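Local coordinates for protein group II chitinase (Ostrinia furnacalis, PDB 6JAV) that is the first catalytic domain of a larger insect chitinase and probably cleaves chitin chains at internal glycosidic bonds, as glycoside hydrolase family 18 endochitinases do, at residues G209-L214 and G247-G252; G272-E277 and K315-V320; E277-R280 and L285-Y288. All coordinates share one frame; numbering follows the deposited sequence.

Contact 1 of 3, residues G209-L214 and G247-G252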
loop_
_atom_site.group_PDB
_atom_site.type_symbol
_atom_site.label_atom_id
_atom_site.label_comp_id
_atom_site.label_asym_id
_atom_site.label_seq_id
_atom_site.Cartn_x
_atom_site.Cartn_y
_atom_site.Cartn_z
ATOM N N GLY A 209 4.617 -8.183 16.680
ATOM C CA GLY A 209 3.266 -8.416 16.199
ATOM C C GLY A 209 3.320 -8.571 14.696
ATOM O O GLY A 209 4.366 -8.354 14.069
ATOM N N HIS A 210 2.184 -8.962 14.123
ATOM C CA HIS A 210 2.142 -9.227 12.688
ATOM C C HIS A 210 1.850 -7.970 11.874
ATOM O O HIS A 210 0.908 -7.237 12.170
ATOM C CB HIS A 210 1.129 -10.311 12.328
ATOM C CG HIS A 210 1.471 -10.975 11.048
ATOM N ND1 HIS A 210 1.164 -10.424 9.815
ATOM C CD2 HIS A 210 2.178 -12.100 10.798
ATOM C CE1 HIS A 210 1.647 -11.200 8.863
ATOM N NE2 HIS A 210 2.275 -12.224 9.433
ATOM N N VAL A 211 2.636 -7.761 10.805
ATOM C CA VAL A 211 2.401 -6.643 9.884
ATOM C C VAL A 211 0.946 -6.554 9.403
ATOM O O VAL A 211 0.433 -5.454 9.166
ATOM C CB VAL A 211 3.416 -6.697 8.718
ATOM C CG1 VAL A 211 3.308 -7.977 7.902
ATOM C CG2 VAL A 211 3.270 -5.444 7.813
ATOM N N ALA A 212 0.279 -7.688 9.178
ATOM C CA ALA A 212 -0.992 -7.674 8.441
ATOM C C ALA A 212 -1.878 -8.865 8.801
ATOM O O ALA A 212 -2.188 -9.706 7.962
ATOM C CB ALA A 212 -0.735 -7.596 6.933
ATOM N N PRO A 213 -2.361 -8.928 10.046
ATOM C CA PRO A 213 -3.289 -10.014 10.398
ATOM C C PRO A 213 -4.586 -9.917 9.610
ATOM O O PRO A 213 -5.087 -8.817 9.341
ATOM C CB PRO A 213 -3.573 -9.782 11.885
ATOM C CG PRO A 213 -2.869 -8.583 12.299
ATOM C CD PRO A 213 -2.224 -7.919 11.101
ATOM N N LEU A 214 -5.123 -11.089 9.240
ATOM C CA LEU A 214 -6.414 -11.175 8.564
ATOM C C LEU A 214 -7.566 -11.190 9.568
ATOM O O LEU A 214 -8.541 -10.450 9.408
ATOM C CB LEU A 214 -6.459 -12.420 7.689
ATOM C CG LEU A 214 -7.797 -12.691 7.017
ATOM C CD1 LEU A 214 -8.272 -11.521 6.143
ATOM C CD2 LEU A 214 -7.690 -13.969 6.206
ATOM N N GLY A 247 -5.420 -4.182 0.407
ATOM C CA GLY A 247 -3.960 -4.182 0.327
ATOM C C GLY A 247 -3.331 -5.426 0.939
ATOM O O GLY A 247 -3.761 -5.937 1.980
ATOM N N MET A 248 -2.241 -5.870 0.311
ATOM C CA MET A 248 -1.447 -6.976 0.800
ATOM C C MET A 248 0.032 -6.597 0.736
ATOM O O MET A 248 0.500 -6.054 -0.293
ATOM C CB MET A 248 -1.762 -8.233 -0.010
ATOM C CG MET A 248 -3.205 -8.879 0.296
ATOM S SD MET A 248 -3.610 -10.035 -0.996
ATOM C CE MET A 248 -4.155 -8.908 -2.259
ATOM N N PRO A 249 0.782 -6.813 1.814
ATOM C CA PRO A 249 2.202 -6.403 1.866
ATOM C C PRO A 249 3.125 -7.437 1.230
ATOM O O PRO A 249 3.036 -8.640 1.506
ATOM C CB PRO A 249 2.481 -6.291 3.373
ATOM C CG PRO A 249 1.585 -7.359 3.980
ATOM C CD PRO A 249 0.321 -7.408 3.092
ATOM N N MET A 250 4.038 -6.950 0.389
ATOM C CA MET A 250 5.110 -7.758 -0.182
ATOM C C MET A 250 6.386 -7.647 0.636
ATOM O O MET A 250 7.501 -7.756 0.086
ATOM C CB MET A 250 5.394 -7.303 -1.625
ATOM C CG MET A 250 4.135 -7.247 -2.548
ATOM S SD MET A 250 3.476 -8.828 -3.089
ATOM C CE MET A 250 2.230 -9.140 -1.821
ATOM N N TYR A 251 6.254 -7.321 1.915
ATOM C CA TYR A 251 7.375 -7.052 2.798
ATOM C C TYR A 251 6.956 -7.422 4.215
ATOM O O TYR A 251 5.784 -7.716 4.494
ATOM C CB TYR A 251 7.766 -5.553 2.744
ATOM C CG TYR A 251 6.652 -4.675 3.295
ATOM C CD1 TYR A 251 5.606 -4.264 2.478
ATOM C CD2 TYR A 251 6.642 -4.302 4.639
ATOM C CE1 TYR A 251 4.552 -3.493 2.985
ATOM C CE2 TYR A 251 5.596 -3.563 5.169
ATOM C CZ TYR A 251 4.562 -3.161 4.318
ATOM O OH TYR A 251 3.523 -2.396 4.812
ATOM N N GLY A 252 7.933 -7.375 5.113
ATOM C CA GLY A 252 7.672 -7.615 6.512
ATOM C C GLY A 252 8.140 -6.473 7.385
ATOM O O GLY A 252 8.967 -5.645 6.996
#
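The backbone of 209-214, an irregular loop, passes beside 247-252, part of strand 244-257, which is broken at Met-250; the CA atoms of Val-211 and Gly-252 are 6.3 Å apart and those of Ala-212 and Pro-249 7.4 Å. No hydrogen bond joins the two; side chains fill the gap. The methyl CB of Ala-212 rests on the pyrrolidine ring of Pro-249, 3.8 Å from its CG and 4.0 Å from its CD, and this small residue lets the loop come close to the ring. Val-211 sends its two methyls to different partners. With CG2 anti to the backbone N, that branch reaches CE2 of Tyr-251 at 4.0 Å, valine and tyrosine meeting at a slant, while CG1 lies more loosely, 4.3 Å from CG of Pro-249. Within the loop, the N-H of Ala-212 points in the plane of the His-210 ring to ND1, 2.9 Å from the N and nearly straight at 167°. This bond ties the His-210 ring across Val-211 to the next backbone N-H and should restrain the loop there. Strand 244-257 belongs to the TIM barrel of the family 18 fold, parallel to its neighbours 192-195 and 342-346. Tyr-251 stacks on Phe-284, a residue of the inhibitor pocket, and its hydroxyl is hydrogen-bonded to Asp-199, which also lines that pocket; its side chain is about 6 Å from the bound inhibitor. Outside the two segments, Ser-321 OG is hydrogen-bonded to Gly-209 O and Val-211 N. Between the segments the contact is apolar and buried, so it relies on van der Waals fit and the exclusion of water, while polar bonds to neighbours such as Ser-321 hold the loop and Asp-199 engages the polar end of Tyr-251.

Contact 2 of 3, residues G272-E277 and K315-V320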
loop_
_atom_site.group_PDB
_atom_site.type_symbol
_atom_site.label_atom_id
_atom_site.label_comp_id
_atom_site.label_asym_id
_atom_site.label_seq_id
_atom_site.Cartn_x
_atom_site.Cartn_y
_atom_site.Cartn_z
ATOM N N GLY A 272 13.644 -1.323 15.908
ATOM C CA GLY A 272 13.438 -2.001 14.644
ATOM C C GLY A 272 14.520 -3.032 14.376
ATOM O O GLY A 272 15.596 -3.027 14.976
ATOM N N GLY A 273 14.226 -3.939 13.450
ATOM C CA GLY A 273 15.222 -4.909 13.045
ATOM C C GLY A 273 16.335 -4.282 12.230
ATOM O O GLY A 273 16.206 -3.198 11.649
ATOM N N GLU A 274 17.457 -4.990 12.188
ATOM C CA GLU A 274 18.597 -4.518 11.410
ATOM C C GLU A 274 18.185 -4.314 9.951
ATOM O O GLU A 274 17.455 -5.141 9.400
ATOM C CB GLU A 274 19.733 -5.537 11.491
ATOM C CG GLU A 274 20.357 -5.613 12.878
ATOM C CD GLU A 274 21.248 -6.837 13.078
ATOM O OE1 GLU A 274 21.655 -7.087 14.233
ATOM O OE2 GLU A 274 21.540 -7.550 12.091
ATOM N N PRO A 275 18.615 -3.224 9.311
ATOM C CA PRO A 275 18.246 -2.992 7.902
ATOM C C PRO A 275 18.700 -4.121 6.992
ATOM O O PRO A 275 19.751 -4.751 7.197
ATOM C CB PRO A 275 18.987 -1.699 7.542
ATOM C CG PRO A 275 19.231 -1.014 8.855
ATOM C CD PRO A 275 19.442 -2.127 9.855
ATOM N N GLY A 276 17.880 -4.382 5.972
ATOM C CA GLY A 276 18.286 -5.291 4.920
ATOM C C GLY A 276 19.334 -4.671 4.022
ATOM O O GLY A 276 19.425 -3.450 3.863
ATOM N N GLU A 277 20.104 -5.539 3.370
ATOM C CA GLU A 277 21.178 -5.029 2.525
ATOM C C GLU A 277 20.676 -4.362 1.250
ATOM O O GLU A 277 21.406 -3.556 0.662
ATOM C CB GLU A 277 22.167 -6.152 2.202
ATOM C CG GLU A 277 21.615 -7.194 1.291
ATOM C CD GLU A 277 21.021 -8.383 2.031
ATOM O OE1 GLU A 277 20.440 -8.212 3.135
ATOM O OE2 GLU A 277 21.131 -9.504 1.492
ATOM N N LYS A 315 15.800 -15.203 14.133
ATOM C CA LYS A 315 17.124 -15.775 14.366
ATOM C C LYS A 315 17.862 -14.836 15.300
ATOM O O LYS A 315 17.923 -13.627 15.058
ATOM C CB LYS A 315 17.898 -15.954 13.059
ATOM C CG LYS A 315 19.251 -16.637 13.302
ATOM C CD LYS A 315 19.968 -16.941 12.030
ATOM C CE LYS A 315 21.242 -17.728 12.316
ATOM N NZ LYS A 315 22.081 -17.830 11.085
ATOM N N GLY A 316 18.403 -15.388 16.381
ATOM C CA GLY A 316 19.078 -14.534 17.342
ATOM C C GLY A 316 18.094 -13.535 17.905
ATOM O O GLY A 316 16.984 -13.889 18.312
ATOM N N ASN A 317 18.468 -12.256 17.873
ATOM C CA ASN A 317 17.590 -11.199 18.356
ATOM C C ASN A 317 16.827 -10.489 17.232
ATOM O O ASN A 317 16.317 -9.390 17.447
ATOM C CB ASN A 317 18.350 -10.207 19.249
ATOM C CG ASN A 317 19.272 -9.274 18.473
ATOM O OD1 ASN A 317 19.516 -9.447 17.276
ATOM N ND2 ASN A 317 19.794 -8.270 19.167
ATOM N N GLN A 318 16.742 -11.094 16.052
ATOM C CA GLN A 318 16.010 -10.514 14.928
ATOM C C GLN A 318 14.725 -11.296 14.691
ATOM O O GLN A 318 14.713 -12.527 14.765
ATOM C CB GLN A 318 16.864 -10.566 13.671
ATOM C CG GLN A 318 18.120 -9.711 13.796
ATOM C CD GLN A 318 17.783 -8.257 14.027
ATOM O OE1 GLN A 318 17.189 -7.601 13.165
ATOM N NE2 GLN A 318 18.132 -7.741 15.198
ATOM N N TRP A 319 13.636 -10.574 14.392
ATOM C CA TRP A 319 12.311 -11.184 14.276
ATOM C C TRP A 319 11.539 -10.410 13.206
ATOM O O TRP A 319 11.579 -9.175 13.207
ATOM C CB TRP A 319 11.622 -11.028 15.642
ATOM C CG TRP A 319 10.370 -11.806 15.941
ATOM C CD1 TRP A 319 10.263 -12.933 16.740
ATOM C CD2 TRP A 319 9.028 -11.451 15.579
ATOM N NE1 TRP A 319 8.941 -13.315 16.848
ATOM C CE2 TRP A 319 8.164 -12.425 16.144
ATOM C CE3 TRP A 319 8.468 -10.419 14.796
ATOM C CZ2 TRP A 319 6.780 -12.391 15.970
ATOM C CZ3 TRP A 319 7.080 -10.376 14.633
ATOM C CH2 TRP A 319 6.255 -11.362 15.206
ATOM N N VAL A 320 10.853 -11.108 12.300
ATOM C CA VAL A 320 10.134 -10.417 11.217
ATOM C C VAL A 320 8.793 -11.093 10.976
ATOM O O VAL A 320 8.695 -12.321 10.979
ATOM C CB VAL A 320 10.999 -10.373 9.933
ATOM C CG1 VAL A 320 11.271 -11.767 9.395
ATOM C CG2 VAL A 320 10.329 -9.481 8.848
HETATM O O HOH W 1 16.526 -7.656 10.439
#
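Hydrogen bonding between Glu-274 and Gln-318 carries this contact, in which the CA atoms of Gly-273 and Gln-318 come within 6.0 Å. The backbone N of Glu-274 donates to OE1 of Gln-318 over 2.8 Å, at an N-H...O angle of 159° and tilted somewhat from the carbonyl plane. Gln-318 gets its amide there by bending at chi2 (-61°), which folds the chain back instead of letting it run straight out. A water donates to that same OE1 and to Glu-274 O, so it bridges the two residues and gives the amide oxygen a second donor. The amide's other end is tied as well: NE2 donates in its own plane to OD1 of Asn-317, 3.0 Å away, though it arrives above the plane of the asparagine carbonyl. NE2 is also hydrogen-bonded to Thr-256 OG1. A glutamine suits this place because one flat group can accept at one end and donate at the other.

Asn-317 and Gln-318 belong to a beta hairpin, whose strands 312-315 and 318-321 are joined by a type II' turn from Lys-315 to Gln-318; Gly-316 takes its positive phi in that turn. Strand 318-321 in turn lies antiparallel to 244-257, in what is probably the alpha+beta insertion that family 18 chitinases carry after the seventh barrel strand.

Packing completes the contact. The carboxylate of Glu-274 stacks on the amide of Gln-318, their planes 22° apart, with the two CD atoms 3.9 Å from each other and the side chains crossing at about a right angle. The extended aliphatic part of Glu-274 keeps its exposed acid group over the amide. Gly-273 lets the amide oxygen approach its CA to 3.3 Å, where a side chain would leave little room.

Contact 3 of 3, residues E277-R280 and L285-Y288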
loop_
_atom_site.group_PDB
_atom_site.type_symbol
_atom_site.label_atom_id
_atom_site.label_comp_id
_atom_site.label_asym_id
_atom_site.label_seq_id
_atom_site.Cartn_x
_atom_site.Cartn_y
_atom_site.Cartn_z
ATOM N N GLU A 277 20.104 -5.539 3.370
ATOM C CA GLU A 277 21.178 -5.029 2.525
ATOM C C GLU A 277 20.676 -4.362 1.250
ATOM O O GLU A 277 21.406 -3.556 0.662
ATOM C CB GLU A 277 22.167 -6.152 2.202
ATOM C CG GLU A 277 21.615 -7.194 1.291
ATOM C CD GLU A 277 21.021 -8.383 2.031
ATOM O OE1 GLU A 277 20.440 -8.212 3.135
ATOM O OE2 GLU A 277 21.131 -9.504 1.492
ATOM N N TYR A 278 19.460 -4.669 0.796
ATOM C CA TYR A 278 18.937 -4.021 -0.396
ATOM C C TYR A 278 18.014 -2.855 -0.100
ATOM O O TYR A 278 18.070 -1.840 -0.799
ATOM C CB TYR A 278 18.176 -5.017 -1.266
ATOM C CG TYR A 278 19.066 -6.095 -1.810
ATOM C CD1 TYR A 278 19.852 -5.865 -2.937
ATOM C CD2 TYR A 278 19.139 -7.324 -1.186
ATOM C CE1 TYR A 278 20.674 -6.852 -3.428
ATOM C CE2 TYR A 278 19.936 -8.320 -1.681
ATOM C CZ TYR A 278 20.709 -8.080 -2.798
ATOM O OH TYR A 278 21.514 -9.080 -3.262
ATOM N N THR A 279 17.134 -2.993 0.891
ATOM C CA THR A 279 16.144 -1.958 1.149
ATOM C C THR A 279 16.624 -0.915 2.140
ATOM O O THR A 279 16.106 0.207 2.126
ATOM C CB THR A 279 14.813 -2.590 1.592
ATOM O OG1 THR A 279 15.043 -3.472 2.697
ATOM C CG2 THR A 279 14.201 -3.375 0.423
ATOM N N ARG A 280 17.582 -1.267 3.002
ATOM C CA ARG A 280 18.342 -0.291 3.794
ATOM C C ARG A 280 17.450 0.614 4.653
ATOM O O ARG A 280 17.602 1.837 4.682
ATOM C CB ARG A 280 19.295 0.521 2.900
ATOM C CG ARG A 280 20.478 -0.313 2.386
ATOM C CD ARG A 280 21.352 0.497 1.516
ATOM N NE ARG A 280 20.437 1.295 0.606
ATOM C CZ ARG A 280 20.676 1.596 -0.681
ATOM N NH1 ARG A 280 19.755 2.251 -1.355
ATOM N NH2 ARG A 280 21.837 1.179 -1.239
ATOM N N LEU A 285 11.806 -5.261 5.848
ATOM C CA LEU A 285 12.523 -6.174 4.955
ATOM C C LEU A 285 11.630 -6.549 3.779
ATOM O O LEU A 285 10.454 -6.873 3.964
ATOM C CB LEU A 285 12.957 -7.485 5.656
ATOM C CG LEU A 285 14.027 -7.360 6.746
ATOM C CD1 LEU A 285 14.182 -8.676 7.490
ATOM C CD2 LEU A 285 15.375 -6.917 6.157
ATOM N N ALA A 286 12.189 -6.548 2.574
ATOM C CA ALA A 286 11.426 -7.000 1.423
ATOM C C ALA A 286 11.196 -8.505 1.520
ATOM O O ALA A 286 11.954 -9.222 2.179
ATOM C CB ALA A 286 12.217 -6.710 0.140
ATOM N N TYR A 287 10.143 -8.998 0.863
ATOM C CA TYR A 287 9.945 -10.442 0.825
ATOM C C TYR A 287 11.195 -11.166 0.323
ATOM O O TYR A 287 11.561 -12.218 0.852
ATOM C CB TYR A 287 8.714 -10.833 -0.013
ATOM C CG TYR A 287 8.543 -12.338 -0.014
ATOM C CD1 TYR A 287 8.066 -12.985 1.119
ATOM C CD2 TYR A 287 8.960 -13.102 -1.087
ATOM C CE1 TYR A 287 7.943 -14.373 1.163
ATOM C CE2 TYR A 287 8.851 -14.499 -1.054
ATOM C CZ TYR A 287 8.338 -15.107 0.075
ATOM O OH TYR A 287 8.222 -16.488 0.149
ATOM N N TYR A 288 11.886 -10.614 -0.685
ATOM C CA TYR A 288 13.066 -11.320 -1.194
ATOM C C TYR A 288 14.238 -11.303 -0.215
ATOM O O TYR A 288 15.164 -12.123 -0.350
ATOM C CB TYR A 288 13.473 -10.808 -2.589
ATOM C CG TYR A 288 13.963 -9.379 -2.662
ATOM C CD1 TYR A 288 15.273 -9.025 -2.265
ATOM C CD2 TYR A 288 13.134 -8.367 -3.165
ATOM C CE1 TYR A 288 15.713 -7.721 -2.347
ATOM C CE2 TYR A 288 13.567 -7.053 -3.245
ATOM C CZ TYR A 288 14.854 -6.726 -2.830
ATOM O OH TYR A 288 15.302 -5.429 -2.932
#
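Tyr-278 and Tyr-288 are brought together by their chi1 values: in Tyr-278 CG stands beside the backbone N (-65°), whereas Tyr-288 holds its CG between N and the carbonyl carbon (66°), a setting that lays one face of its ring against CB of Ala-286, just before the helix. The rings form an offset edge-to-face pair, the edge of Tyr-288 toward the face of Tyr-278, with planes at 70° and centroids 5.6 Å apart. The closest ring carbons are CE1 of Tyr-288 and CD2 of Tyr-278, at 3.6 Å. The hydroxyl OH of Tyr-288 lies 3.3 Å from CB of Tyr-278, an atom at the edge of the Tyr-288 ring and in that ring's plane.

Strand 284-286 pairs antiparallel with 244-257 and leads into helix 287-296, with Ala-286 at the N-cap. Its CB also lies 3.9 Å from CG2 of Thr-279, a methyl small enough for both. The carboxylate of Glu-289, three residues on, ties the loop to this helix start: OE1 is hydrogen-bonded to Thr-279 OG1 and Ala-286 N, and OE2 to Tyr-278 N. Threonine fits here by giving its hydroxyl to that acid and its methyl to the alanine.

Overall arrangement
Contacts 1 and 3 are buried, while contact 2 lies farther out, its centre about 22 Å from the centre of the chain, and is only partly buried. Their chemistry follows: contact 1 is wholly apolar, contact 3 pairs aromatic rings and methyls, and contact 2 depends on an amide and a water. Strand 244-257 links them, since 284-286 and 318-321 both run antiparallel to it. Gly-252 N probably donates to Leu-285 O, joining contacts 1 and 3, and Trp-319 packs on Gly-209 between contacts 1 and 2. Contacts 2 and 3 share Glu-277, at the end of one loop segment and the start of the other, and Leu-285 packs against Gly-276 and Val-320.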